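PDB 3TVY: cell wall surface anchor family protein, which forms the adhesive tip of group B streptococcal pili, where its magnesium-binding von Willebrand factor type A-like domain probably contributes to attachment to the host. Local coordinates for residues N351-D356 and L365-K370; G317-T322 and S346-N351; V175-Y180 and G329-T334; L11-L16 and L167-T172. All blocks are in the same frame, centred on the assembly; numbering follows the deposited sequence. Where two conformers were deposited one is given.

Interaction 1: residues N351-D356 and L365-K370; sequences NYTNVD and LNKYFK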
loop_
_atom_site.group_PDB
_atom_site.type_symbol
_atom_site.label_atom_id
_atom_site.label_comp_id
_atom_site.label_asym_id
_atom_site.label_seq_id
_atom_site.Cartn_x
_atom_site.Cartn_y
_atom_site.Cartn_z
ATOM N N ASN A 351 -18.429 -6.897 6.609
ATOM C CA ASN A 351 -17.902 -5.568 6.946
ATOM C C ASN A 351 -17.175 -4.879 5.782
ATOM O O ASN A 351 -16.619 -3.797 5.969
ATOM C CB ASN A 351 -16.987 -5.626 8.183
ATOM C CG ASN A 351 -17.765 -5.687 9.496
ATOM O OD1 ASN A 351 -18.994 -5.711 9.505
ATOM N ND2 ASN A 351 -17.030 -5.691 10.625
ATOM N N TYR A 352 -17.177 -5.508 4.604
ATOM C CA TYR A 352 -16.692 -4.859 3.397
ATOM C C TYR A 352 -17.864 -4.571 2.494
ATOM O O TYR A 352 -18.658 -5.458 2.215
ATOM C CB TYR A 352 -15.647 -5.730 2.652
ATOM C CG TYR A 352 -15.316 -5.270 1.227
ATOM C CD1 TYR A 352 -14.718 -4.023 0.998
ATOM C CD2 TYR A 352 -15.596 -6.091 0.103
ATOM C CE1 TYR A 352 -14.397 -3.592 -0.318
ATOM C CE2 TYR A 352 -15.284 -5.666 -1.212
ATOM C CZ TYR A 352 -14.689 -4.405 -1.398
ATOM O OH TYR A 352 -14.363 -3.946 -2.648
ATOM N N THR A 353 -17.988 -3.335 2.041
ATOM C CA THR A 353 -18.935 -3.031 0.962
ATOM C C THR A 353 -18.220 -2.239 -0.127
ATOM O O THR A 353 -17.529 -1.248 0.153
ATOM C CB THR A 353 -20.162 -2.193 1.441
ATOM O OG1 THR A 353 -20.749 -2.795 2.598
ATOM C CG2 THR A 353 -21.236 -2.073 0.319
ATOM N N ASN A 354 -18.439 -2.653 -1.368
ATOM C CA ASN A 354 -17.887 -1.993 -2.529
ATOM C C ASN A 354 -18.992 -1.210 -3.231
ATOM O O ASN A 354 -19.973 -1.804 -3.609
ATOM C CB ASN A 354 -17.371 -3.060 -3.469
ATOM C CG ASN A 354 -16.590 -2.494 -4.615
ATOM O OD1 ASN A 354 -16.046 -1.376 -4.553
ATOM N ND2 ASN A 354 -16.485 -3.272 -5.661
ATOM N N VAL A 355 -18.840 0.110 -3.373
ATOM C CA VAL A 355 -19.841 0.960 -4.030
ATOM C C VAL A 355 -19.452 1.183 -5.475
ATOM O O VAL A 355 -18.252 1.145 -5.827
ATOM C CB VAL A 355 -19.984 2.354 -3.334
ATOM C CG1 VAL A 355 -20.426 2.192 -1.897
ATOM C CG2 VAL A 355 -18.661 3.158 -3.391
ATOM N N ASP A 356 -20.439 1.435 -6.320
ATOM C CA ASP A 356 -20.159 1.763 -7.714
ATOM C C ASP A 356 -20.459 3.248 -7.964
ATOM O O ASP A 356 -20.434 3.721 -9.095
ATOM C CB ASP A 356 -20.938 0.834 -8.672
ATOM C CG ASP A 356 -22.468 0.933 -8.497
ATOM O OD1 ASP A 356 -23.195 0.206 -9.209
ATOM O OD2 ASP A 356 -22.952 1.740 -7.653
ATOM N N LEU A 365 -20.575 4.028 5.167
ATOM C CA LEU A 365 -19.929 4.372 6.448
ATOM C C LEU A 365 -20.981 4.535 7.593
ATOM O O LEU A 365 -20.820 4.013 8.713
ATOM C CB LEU A 365 -19.094 5.657 6.281
ATOM C CG LEU A 365 -17.832 5.571 5.395
ATOM C CD1 LEU A 365 -17.161 6.946 5.268
ATOM C CD2 LEU A 365 -16.809 4.512 5.897
ATOM N N ASN A 366 -22.060 5.246 7.290
ATOM C CA ASN A 366 -23.089 5.492 8.278
ATOM C C ASN A 366 -23.771 4.189 8.696
ATOM O O ASN A 366 -23.955 3.922 9.895
ATOM C CB ASN A 366 -24.094 6.488 7.741
ATOM C CG ASN A 366 -24.950 7.079 8.842
ATOM O OD1 ASN A 366 -24.528 7.118 10.003
ATOM N ND2 ASN A 366 -26.138 7.562 8.487
ATOM N N LYS A 367 -24.119 3.374 7.702
ATOM C CA LYS A 367 -24.717 2.072 7.924
ATOM C C LYS A 367 -23.898 1.250 8.899
ATOM O O LYS A 367 -24.466 0.645 9.818
ATOM C CB LYS A 367 -24.848 1.327 6.602
ATOM C CG LYS A 367 -25.436 -0.065 6.718
ATOM C CD LYS A 367 -25.206 -0.857 5.422
ATOM C CE LYS A 367 -23.695 -1.073 5.164
ATOM N NZ LYS A 367 -23.522 -1.898 3.930
ATOM N N TYR A 368 -22.577 1.221 8.685
ATOM C CA TYR A 368 -21.645 0.497 9.571
ATOM C C TYR A 368 -21.513 1.118 10.955
ATOM O O TYR A 368 -21.484 0.396 11.944
ATOM C CB TYR A 368 -20.238 0.353 8.947
ATOM C CG TYR A 368 -20.151 -0.714 7.857
ATOM C CD1 TYR A 368 -20.741 -1.967 8.026
ATOM C CD2 TYR A 368 -19.476 -0.464 6.664
ATOM C CE1 TYR A 368 -20.666 -2.941 7.027
ATOM C CE2 TYR A 368 -19.384 -1.433 5.665
ATOM C CZ TYR A 368 -19.974 -2.665 5.856
ATOM O OH TYR A 368 -19.899 -3.634 4.882
ATOM N N PHE A 369 -21.392 2.444 11.024
ATOM C CA PHE A 369 -21.453 3.141 12.300
ATOM C C PHE A 369 -22.767 2.814 13.035
ATOM O O PHE A 369 -22.761 2.591 14.248
ATOM C CB PHE A 369 -21.284 4.655 12.134
ATOM C CG PHE A 369 -21.114 5.385 13.435
ATOM C CD1 PHE A 369 -19.981 5.209 14.196
ATOM C CD2 PHE A 369 -22.100 6.249 13.901
ATOM C CE1 PHE A 369 -19.826 5.886 15.422
ATOM C CE2 PHE A 369 -21.958 6.917 15.111
ATOM C CZ PHE A 369 -20.823 6.735 15.867
ATOM N N LYS A 370 -23.882 2.743 12.324
ATOM C CA LYS A 370 -25.165 2.456 12.997
ATOM C C LYS A 370 -25.271 1.077 13.651
ATOM O O LYS A 370 -26.010 0.947 14.632
ATOM C CB LYS A 370 -26.369 2.708 12.092
ATOM C CG LYS A 370 -26.707 4.189 11.944
ATOM C CD LYS A 370 -27.999 4.390 11.156
ATOM C CE LYS A 370 -27.758 4.398 9.661
ATOM N NZ LYS A 370 -29.050 4.670 8.944
#

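Interaction 2: residues G317-T322 and S346-N351; sequences GYDIFT and SSKTEN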
loop_
_atom_site.group_PDB
_atom_site.type_symbol
_atom_site.label_atom_id
_atom_site.label_comp_id
_atom_site.label_asym_id
_atom_site.label_seq_id
_atom_site.Cartn_x
_atom_site.Cartn_y
_atom_site.Cartn_z
ATOM N N GLY A 317 -9.665 -7.958 18.532
ATOM C CA GLY A 317 -11.098 -7.697 18.673
ATOM C C GLY A 317 -11.714 -6.400 18.133
ATOM O O GLY A 317 -12.875 -6.089 18.461
ATOM N N TYR A 318 -10.996 -5.627 17.323
ATOM C CA TYR A 318 -11.594 -4.375 16.834
ATOM C C TYR A 318 -12.758 -4.622 15.873
ATOM O O TYR A 318 -12.784 -5.650 15.176
ATOM C CB TYR A 318 -10.592 -3.489 16.075
ATOM C CG TYR A 318 -9.224 -3.281 16.648
ATOM C CD1 TYR A 318 -9.001 -3.253 18.029
ATOM C CD2 TYR A 318 -8.141 -3.051 15.785
ATOM C CE1 TYR A 318 -7.722 -3.036 18.543
ATOM C CE2 TYR A 318 -6.877 -2.837 16.276
ATOM C CZ TYR A 318 -6.665 -2.831 17.666
ATOM O OH TYR A 318 -5.408 -2.615 18.169
ATOM N N ASP A 319 -13.681 -3.664 15.788
ATOM C CA ASP A 319 -14.590 -3.624 14.634
ATOM C C ASP A 319 -13.960 -2.842 13.494
ATOM O O ASP A 319 -13.663 -1.650 13.638
ATOM C CB ASP A 319 -15.937 -2.996 14.997
ATOM C CG ASP A 319 -16.704 -3.831 16.006
ATOM O OD1 ASP A 319 -17.250 -4.883 15.612
ATOM O OD2 ASP A 319 -16.753 -3.418 17.177
ATOM N N ILE A 320 -13.802 -3.506 12.347
ATOM C CA ILE A 320 -13.097 -2.926 11.198
ATOM C C ILE A 320 -14.004 -2.994 9.987
ATOM O O ILE A 320 -14.427 -4.075 9.563
ATOM C CB ILE A 320 -11.744 -3.638 10.925
ATOM C CG1 ILE A 320 -10.894 -3.679 12.187
ATOM C CG2 ILE A 320 -10.956 -2.957 9.790
ATOM C CD1 ILE A 320 -9.747 -4.644 12.095
ATOM N N PHE A 321 -14.309 -1.817 9.440
ATOM C CA PHE A 321 -15.235 -1.723 8.321
ATOM C C PHE A 321 -14.482 -1.191 7.133
ATOM O O PHE A 321 -13.643 -0.312 7.282
ATOM C CB PHE A 321 -16.387 -0.772 8.685
ATOM C CG PHE A 321 -17.162 -1.185 9.924
ATOM C CD1 PHE A 321 -18.054 -2.268 9.879
ATOM C CD2 PHE A 321 -17.019 -0.482 11.114
ATOM C CE1 PHE A 321 -18.806 -2.659 11.004
ATOM C CE2 PHE A 321 -17.772 -0.857 12.269
ATOM C CZ PHE A 321 -18.662 -1.946 12.207
ATOM N N THR A 322 -14.778 -1.705 5.950
ATOM C CA THR A 322 -14.067 -1.283 4.744
ATOM C C THR A 322 -15.061 -0.901 3.662
ATOM O O THR A 322 -15.917 -1.699 3.320
ATOM C CB THR A 322 -13.170 -2.452 4.207
ATOM O OG1 THR A 322 -12.321 -2.901 5.257
ATOM C CG2 THR A 322 -12.295 -1.994 3.027
ATOM N N SER A 346 -11.105 -6.866 6.756
ATOM C CA SER A 346 -12.235 -6.364 7.519
ATOM C C SER A 346 -12.460 -7.374 8.635
ATOM O O SER A 346 -12.006 -8.533 8.535
ATOM C CB SER A 346 -13.461 -6.210 6.619
ATOM O OG SER A 346 -13.163 -5.485 5.420
ATOM N N SER A 347 -13.135 -6.948 9.694
ATOM C CA SER A 347 -13.234 -7.778 10.884
ATOM C C SER A 347 -14.291 -8.879 10.737
ATOM O O SER A 347 -14.281 -9.849 11.487
ATOM C CB SER A 347 -13.410 -6.943 12.161
ATOM O OG SER A 347 -14.637 -6.247 12.219
ATOM N N LYS A 348 -15.205 -8.686 9.789
ATOM C CA LYS A 348 -16.131 -9.728 9.319
ATOM C C LYS A 348 -16.235 -9.575 7.806
ATOM O O LYS A 348 -15.971 -8.489 7.254
ATOM C CB LYS A 348 -17.563 -9.572 9.918
ATOM C CG LYS A 348 -17.707 -9.639 11.454
ATOM C CD LYS A 348 -19.148 -9.384 11.868
ATOM C CE LYS A 348 -19.356 -9.544 13.370
ATOM N NZ LYS A 348 -18.737 -8.379 14.048
ATOM N N THR A 349 -16.671 -10.641 7.144
ATOM C CA THR A 349 -16.854 -10.634 5.685
ATOM C C THR A 349 -17.895 -9.608 5.259
ATOM O O THR A 349 -17.714 -8.921 4.244
ATOM C CB THR A 349 -17.258 -12.039 5.153
ATOM O OG1 THR A 349 -16.261 -12.981 5.535
ATOM C CG2 THR A 349 -17.323 -12.043 3.641
ATOM N N GLU A 350 -18.975 -9.495 6.042
ATOM C CA GLU A 350 -20.026 -8.528 5.734
ATOM C C GLU A 350 -19.605 -7.081 6.019
ATOM O O GLU A 350 -20.345 -6.169 5.729
ATOM C CB GLU A 350 -21.362 -8.858 6.447
ATOM C CG GLU A 350 -21.354 -8.744 7.954
ATOM C CD GLU A 350 -21.057 -10.081 8.659
ATOM O OE1 GLU A 350 -21.681 -10.341 9.720
ATOM O OE2 GLU A 350 -20.213 -10.880 8.148
ATOM N N ASN A 351 -18.429 -6.897 6.609
ATOM C CA ASN A 351 -17.902 -5.568 6.946
ATOM C C ASN A 351 -17.175 -4.879 5.782
ATOM O O ASN A 351 -16.619 -3.797 5.969
ATOM C CB ASN A 351 -16.987 -5.626 8.183
ATOM C CG ASN A 351 -17.765 -5.687 9.496
ATOM O OD1 ASN A 351 -18.994 -5.711 9.505
ATOM N ND2 ASN A 351 -17.030 -5.691 10.625
HETATM O O HOH W 1 -18.574 -5.599 13.146
HETATM O O HOH W 2 -16.129 -7.252 14.326
#

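Interaction 3: residues V175-Y180 and G329-T334; sequences VPTMSY and GDPGAT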
loop_
_atom_site.group_PDB
_atom_site.type_symbol
_atom_site.label_atom_id
_atom_site.label_comp_id
_atom_site.label_asym_id
_atom_site.label_seq_id
_atom_site.Cartn_x
_atom_site.Cartn_y
_atom_site.Cartn_z
ATOM N N VAL A 175 -6.692 -2.590 -4.459
ATOM C CA VAL A 175 -5.852 -3.599 -3.819
ATOM C C VAL A 175 -4.402 -3.075 -3.628
ATOM O O VAL A 175 -3.969 -2.172 -4.349
ATOM C CB VAL A 175 -5.825 -4.930 -4.633
ATOM C CG1 VAL A 175 -7.202 -5.623 -4.583
ATOM C CG2 VAL A 175 -5.321 -4.716 -6.090
ATOM N N PRO A 176 -3.650 -3.636 -2.652
ATOM C CA PRO A 176 -2.271 -3.221 -2.425
ATOM C C PRO A 176 -1.391 -3.474 -3.639
ATOM O O PRO A 176 -1.525 -4.499 -4.298
ATOM C CB PRO A 176 -1.803 -4.122 -1.272
ATOM C CG PRO A 176 -2.815 -5.316 -1.295
ATOM C CD PRO A 176 -4.089 -4.640 -1.668
ATOM N N THR A 177 -0.495 -2.545 -3.894
ATOM C CA THR A 177 0.520 -2.680 -4.936
ATOM C C THR A 177 1.924 -2.582 -4.333
ATOM O O THR A 177 2.931 -2.440 -5.036
ATOM C CB THR A 177 0.311 -1.634 -6.050
ATOM O OG1 THR A 177 0.335 -0.311 -5.484
ATOM C CG2 THR A 177 -1.015 -1.887 -6.783
ATOM N N MET A 178 1.993 -2.664 -3.004
ATOM C CA MET A 178 3.283 -2.675 -2.276
ATOM C C MET A 178 3.007 -3.476 -1.019
ATOM O O MET A 178 1.837 -3.632 -0.646
ATOM C CB MET A 178 3.709 -1.259 -1.881
ATOM C CG MET A 178 4.035 -0.318 -3.094
ATOM S SD MET A 178 4.164 1.402 -2.581
ATOM C CE MET A 178 5.667 1.355 -1.632
ATOM N N SER A 179 4.066 -3.976 -0.382
ATOM C CA SER A 179 3.946 -4.773 0.861
ATOM C C SER A 179 5.268 -4.810 1.626
ATOM O O SER A 179 6.333 -4.553 1.044
ATOM C CB SER A 179 3.460 -6.205 0.546
ATOM O OG SER A 179 4.307 -6.876 -0.376
ATOM N N TYR A 180 5.237 -5.098 2.927
ATOM C CA TYR A 180 6.495 -5.387 3.583
ATOM C C TYR A 180 6.841 -6.836 3.319
ATOM O O TYR A 180 5.950 -7.685 3.177
ATOM C CB TYR A 180 6.472 -5.121 5.094
ATOM C CG TYR A 180 6.572 -3.653 5.445
ATOM C CD1 TYR A 180 7.741 -2.922 5.182
ATOM C CD2 TYR A 180 5.489 -2.992 6.047
ATOM C CE1 TYR A 180 7.825 -1.548 5.525
ATOM C CE2 TYR A 180 5.569 -1.645 6.384
ATOM C CZ TYR A 180 6.726 -0.933 6.129
ATOM O OH TYR A 180 6.764 0.397 6.458
ATOM N N GLY A 329 -9.866 -4.844 -8.656
ATOM C CA GLY A 329 -8.586 -5.594 -8.696
ATOM C C GLY A 329 -7.463 -4.973 -9.521
ATOM O O GLY A 329 -6.311 -5.401 -9.434
ATOM N N ASP A 330 -7.774 -3.948 -10.315
ATOM C CA ASP A 330 -6.738 -3.260 -11.077
ATOM C C ASP A 330 -5.702 -2.570 -10.172
ATOM O O ASP A 330 -6.047 -1.973 -9.168
ATOM C CB ASP A 330 -7.362 -2.294 -12.087
ATOM C CG ASP A 330 -8.105 -3.030 -13.186
ATOM O OD1 ASP A 330 -7.881 -4.241 -13.316
ATOM O OD2 ASP A 330 -8.910 -2.419 -13.911
ATOM N N PRO A 331 -4.411 -2.696 -10.507
ATOM C CA PRO A 331 -3.803 -3.467 -11.607
ATOM C C PRO A 331 -3.338 -4.837 -11.117
ATOM O O PRO A 331 -2.690 -4.935 -10.077
ATOM C CB PRO A 331 -2.606 -2.582 -12.027
ATOM C CG PRO A 331 -2.195 -1.879 -10.759
ATOM C CD PRO A 331 -3.421 -1.819 -9.836
ATOM N N GLY A 332 -3.721 -5.886 -11.821
ATOM C CA GLY A 332 -3.153 -7.198 -11.576
ATOM C C GLY A 332 -3.906 -8.220 -10.743
ATOM O O GLY A 332 -3.556 -9.388 -10.789
ATOM N N ALA A 333 -4.906 -7.812 -9.958
ATOM C CA ALA A 333 -5.787 -8.782 -9.277
ATOM C C ALA A 333 -7.080 -9.019 -10.066
ATOM O O ALA A 333 -7.606 -8.096 -10.680
ATOM C CB ALA A 333 -6.146 -8.307 -7.861
ATOM N N THR A 334 -7.632 -10.229 -9.987
ATOM C CA THR A 334 -8.948 -10.466 -10.563
ATOM C C THR A 334 -9.979 -9.854 -9.600
ATOM O O THR A 334 -9.685 -9.734 -8.405
ATOM C CB THR A 334 -9.260 -11.967 -10.714
ATOM O OG1 THR A 334 -9.320 -12.572 -9.415
ATOM C CG2 THR A 334 -8.215 -12.688 -11.584
HETATM O O HOH W 3 -4.915 -1.331 -6.599
HETATM O O HOH W 4 -8.134 -2.644 -7.288
#

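Interaction 4: residues L11-L16 and L167-T172; sequences LDVVVL and LIFHVT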
loop_
_atom_site.group_PDB
_atom_site.type_symbol
_atom_site.label_atom_id
_atom_site.label_comp_id
_atom_site.label_asym_id
_atom_site.label_seq_id
_atom_site.Cartn_x
_atom_site.Cartn_y
_atom_site.Cartn_z
ATOM N N LEU A 11 -15.951 5.295 22.371
ATOM C CA LEU A 11 -15.349 4.818 21.119
ATOM C C LEU A 11 -14.043 5.514 20.785
ATOM O O LEU A 11 -13.953 6.735 20.842
ATOM C CB LEU A 11 -16.320 4.962 19.941
ATOM C CG LEU A 11 -17.734 4.366 20.008
ATOM C CD1 LEU A 11 -18.436 4.598 18.680
ATOM C CD2 LEU A 11 -17.737 2.931 20.327
ATOM N N ASP A 12 -13.038 4.712 20.449
ATOM C CA ASP A 12 -11.801 5.181 19.868
ATOM C C ASP A 12 -11.812 4.734 18.409
ATOM O O ASP A 12 -11.847 3.533 18.140
ATOM C CB ASP A 12 -10.619 4.561 20.595
ATOM C CG ASP A 12 -10.270 5.291 21.899
ATOM O OD1 ASP A 12 -10.707 6.447 22.124
ATOM O OD2 ASP A 12 -9.546 4.702 22.704
ATOM N N VAL A 13 -11.796 5.693 17.474
ATOM C CA VAL A 13 -11.996 5.379 16.039
ATOM C C VAL A 13 -10.791 5.880 15.225
ATOM O O VAL A 13 -10.420 7.066 15.304
ATOM C CB VAL A 13 -13.318 6.028 15.475
ATOM C CG1 VAL A 13 -13.557 5.670 14.027
ATOM C CG2 VAL A 13 -14.538 5.636 16.303
ATOM N N VAL A 14 -10.172 4.988 14.445
ATOM C CA VAL A 14 -9.220 5.419 13.438
ATOM C C VAL A 14 -9.922 5.358 12.055
ATOM O O VAL A 14 -10.437 4.292 11.670
ATOM C CB VAL A 14 -7.962 4.520 13.429
ATOM C CG1 VAL A 14 -7.029 4.910 12.295
ATOM C CG2 VAL A 14 -7.210 4.600 14.781
ATOM N N VAL A 15 -9.954 6.488 11.338
ATOM C CA VAL A 15 -10.304 6.497 9.887
ATOM C C VAL A 15 -8.999 6.368 9.027
ATOM O O VAL A 15 -8.055 7.152 9.174
ATOM C CB VAL A 15 -11.105 7.764 9.455
ATOM C CG1 VAL A 15 -11.495 7.666 7.977
ATOM C CG2 VAL A 15 -12.391 7.936 10.273
ATOM N N LEU A 16 -8.962 5.351 8.158
ATOM C CA LEU A 16 -7.887 5.134 7.204
ATOM C C LEU A 16 -8.425 5.570 5.841
ATOM O O LEU A 16 -9.459 5.065 5.414
ATOM C CB LEU A 16 -7.549 3.625 7.094
ATOM C CG LEU A 16 -6.474 2.894 7.869
ATOM C CD1 LEU A 16 -6.301 1.437 7.277
ATOM C CD2 LEU A 16 -5.211 3.668 7.725
ATOM N N LEU A 167 -12.690 0.903 16.900
ATOM C CA LEU A 167 -13.225 0.830 15.524
ATOM C C LEU A 167 -12.208 1.365 14.484
ATOM O O LEU A 167 -11.493 2.351 14.736
ATOM C CB LEU A 167 -14.494 1.665 15.412
ATOM C CG LEU A 167 -15.903 1.254 15.853
ATOM C CD1 LEU A 167 -15.983 0.370 17.052
ATOM C CD2 LEU A 167 -16.650 2.528 16.093
ATOM N N ILE A 168 -12.157 0.700 13.331
ATOM C CA ILE A 168 -11.512 1.263 12.155
ATOM C C ILE A 168 -12.499 1.359 10.987
ATOM O O ILE A 168 -13.244 0.403 10.694
ATOM C CB ILE A 168 -10.266 0.438 11.722
ATOM C CG1 ILE A 168 -9.181 0.490 12.802
ATOM C CG2 ILE A 168 -9.727 0.911 10.364
ATOM C CD1 ILE A 168 -8.108 -0.556 12.639
ATOM N N PHE A 169 -12.503 2.529 10.352
ATOM C CA PHE A 169 -13.220 2.736 9.101
ATOM C C PHE A 169 -12.221 2.991 7.983
ATOM O O PHE A 169 -11.487 3.984 8.008
ATOM C CB PHE A 169 -14.204 3.912 9.214
ATOM C CG PHE A 169 -15.383 3.641 10.131
ATOM C CD1 PHE A 169 -16.570 3.131 9.623
ATOM C CD2 PHE A 169 -15.301 3.909 11.496
ATOM C CE1 PHE A 169 -17.669 2.885 10.460
ATOM C CE2 PHE A 169 -16.407 3.665 12.348
ATOM C CZ PHE A 169 -17.572 3.150 11.822
ATOM N N HIS A 170 -12.218 2.120 6.985
ATOM C CA HIS A 170 -11.211 2.149 5.934
ATOM C C HIS A 170 -11.857 2.432 4.576
ATOM O O HIS A 170 -12.645 1.649 4.081
ATOM C CB HIS A 170 -10.398 0.830 5.973
ATOM C CG HIS A 170 -9.310 0.721 4.942
ATOM N ND1 HIS A 170 -8.721 -0.489 4.626
ATOM C CD2 HIS A 170 -8.714 1.651 4.148
ATOM C CE1 HIS A 170 -7.803 -0.299 3.690
ATOM N NE2 HIS A 170 -7.781 0.986 3.380
ATOM N N VAL A 171 -11.516 3.579 3.981
ATOM C CA VAL A 171 -12.027 3.956 2.676
ATOM C C VAL A 171 -10.913 3.785 1.642
ATOM O O VAL A 171 -9.842 4.421 1.773
ATOM C CB VAL A 171 -12.503 5.410 2.658
ATOM C CG1 VAL A 171 -13.018 5.758 1.275
ATOM C CG2 VAL A 171 -13.599 5.620 3.659
ATOM N N THR A 172 -11.141 2.895 0.661
ATOM C CA THR A 172 -10.108 2.575 -0.341
ATOM C C THR A 172 -10.694 2.340 -1.740
ATOM O O THR A 172 -11.863 1.990 -1.889
ATOM C CB THR A 172 -9.235 1.353 0.101
ATOM O OG1 THR A 172 -8.202 1.109 -0.855
ATOM C CG2 THR A 172 -10.092 0.066 0.240
#

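Interaction 1: residues N351-D356 and L365-K370
Strand 352-355, which carries Thr-353 up to Tyr-368, runs nearly antiparallel to helix 365-370, the axes of these two segments approaching to 10.4 Å, with 161° between their directions. The contact is gathered round the hydroxyl of Thr-353. With OG1 anti to the carbonyl carbon (chi1 -50°), the hydroxyl is presented to the helix, where it donates to Tyr-368 OH at 2.6 Å and accepts from Lys-367 NZ at 3.2 Å. Lys-367 meets the threonine tip to tip, while Tyr-368 comes in at a slant. The phenol OH is also hydrogen-bonded to the carbonyl O of Glu-350, and the ammonium group forms a salt bridge with Glu-364, giving a polar chain from lysine through threonine and tyrosine to the backbone. A bend at chi3 (64°) folds the lysine over the neighbouring ring, with CE 4.0 Å above the plane of Tyr-368 and over its centre. At the same ring, CE1 packs 3.8 Å from Asn-351 CA, the amide of that asparagine being turned steeply to the ring plane.

The strand forms one edge of the parallel sheet and pairs with strand 319-325, whose Phe-321 stacks with Tyr-368. Leu-365 and Phe-369 turn to helix 33-49 and to strand 165-172, which seats helix 361-370 on the sheet face that carries Phe-169.

Interaction 2: residues G317-T322 and S346-N351
Ser-347 and Ile-320 clasp each other through two bonds. The serine OG sits between its own backbone N and carbonyl carbon (chi1 66°), which carries it to the amide of Ile-320: Ile-320 N donates to Ser-347 OG at 2.9 Å in an almost straight bond. In return Ser-347 N donates to Ile-320 O at 3.2 Å, from a position tilted out of the carbonyl plane.

Asn-351 completes the group from the other end of the loop. Its ND2 makes weak bonds to Ile-320 O and to Ser-347 OG, while OD1 comes to the edge of the Phe-321 ring, 3.4 Å from CE1 and near the ring plane. Amide and ring planes are 51° apart. The backbone of the same asparagine accepts from Thr-322 N, with 2.8 Å between that N and Asn-351 O, nearly along the C=O axis. Next to it, Thr-322 OG1 and Ser-346 OG approach to 2.7 Å, and the serine hydroxyl is also hydrogen-bonded to Met-342 O.

At the outer rim Lys-348 and Asp-319 run alongside each other in the same direction. A bend at chi4 (73°) leaves Lys-348 NZ 4.1 Å from Asp-319 OD1, too far for a direct bond. Two waters bridge the gap, each accepting from the lysine and donating to the carboxylate; one also binds Asn-351 ND2, the other Ser-347 OG. The chemistry thus grades from the buried Thr-322, Ser-346 and Asn-351 end, through Ser-347 as the link, to a water-bridged pair of opposite charges whose attraction is probably weakened by solvent.

Interaction 3: residues V175-Y180 and G329-T334
Val-175 packs against Gly-329 and Ala-333 where two loops meet beyond the ends of parallel strands in the von Willebrand factor type A fold, the region that carries the metal-ion-dependent adhesion site. Its CG2, the methyl between backbone N and carbonyl carbon, points into the loop 329-334, 3.6 Å from Gly-329 O and 4.1 Å from the methyl CB of Ala-333. A second apolar touch is made by Thr-177, whose CG2 lies 3.9 Å from Pro-331 CD, the threonine meeting the proline ring at about a right angle.

Polar backbone groups are joined through water. One water donates to both Val-175 O and Asp-330 O; another accepts from Val-175 N, and weakly from Gly-329 N, while donating to Asp-330 O. That single carbonyl therefore takes two water bonds, binding the loops without a direct polar link between them.

Farther out, Phe-231 packs on both Val-175 and Ala-333, and Ala-338 of helix 335-344 also touches Val-175. The side chain of Thr-334 caps a backbone N at the start of that helix, and Glu-337 OE1 accepts from the backbone N of Thr-334, a capping box. On the other loop, the chi1 of Thr-177 (57°) sends CG2 to the proline while OG1 bonds to the N of Thr-143, which binds magnesium in another structure of this protein, though not in this one; the loop itself follows closely on the magnesium ligand Asp-173.

A cis peptide bond before Pro-331 shapes the turn, which Ala-333 N closes by donating to Gly-329 O at 2.8 Å, the same oxygen on which the valine methyl rests.

Interaction 4: residues L11-L16 and L167-T172
Val-13 to Leu-16 pair with Leu-167 to His-170 as parallel strands, 10° between their directions and the segment axes 4.7 Å apart at their closest. Five hydrogen bonds join the backbones, beginning with Leu-167 N to Asp-12 O (3.0 Å) and ending with Val-171 N to Leu-16 O (2.9 Å).

Packing is closest at two places. On one face Val-13 CG1, anti to the backbone N, meets the edge of the Phe-169 ring in its plane, 3.5 Å from CD2, while CG2 of the same valine and Leu-11 CD1 both reach Leu-167 CD2. On the other face Leu-16, its chi1 (-94°) turned off a staggered position, lays CD1 over the imidazole of His-170, 3.9 Å from the ring centroid and 11° from the normal, a CH-pi contact. Thr-172 CG2 lies over the opposite face, toward the rim, and His-170 NE2 is hydrogen-bonded to Tyr-61 OH. The fit is looser between Val-14 and Ile-168, where CB and CG1 stand 4.3 Å apart. No touching residue is on the solvent side; even Asp-12, whose carboxylate leads away from the pairing, is buried and held by Arg-55, Arg-164 and Ser-160.

These are inner strands of the five-stranded sheet, 165-172 the middle one, between 55-61 and 319-325. Helices 33-49 and 361-370 cover the face of Val-13 and Phe-169, while helix 145-159 packs against Val-14 and Leu-16.

How the interactions relate
From the N terminus, segment 11-16 opens interaction 4, which closes across 150 residues at 167-172 and sets the middle of the parallel sheet. The chain passes straight on to 175-180, the start of interaction 3. Before that contact closes at 329-334, segment 317-322 has begun interaction 2, so these two cross; interaction 2 closes at 346-351. Asn-351 is shared with interaction 1, a short local closure through helix 361-370 that follows in series. None nests within another. Interactions 1, 2 and 4 touch one another in and against the sheet, Phe-169, Phe-321 and Tyr-368 meeting among them, whereas interaction 3 lies 20 to 22 Å away, centre to centre, near the bound magnesium ion.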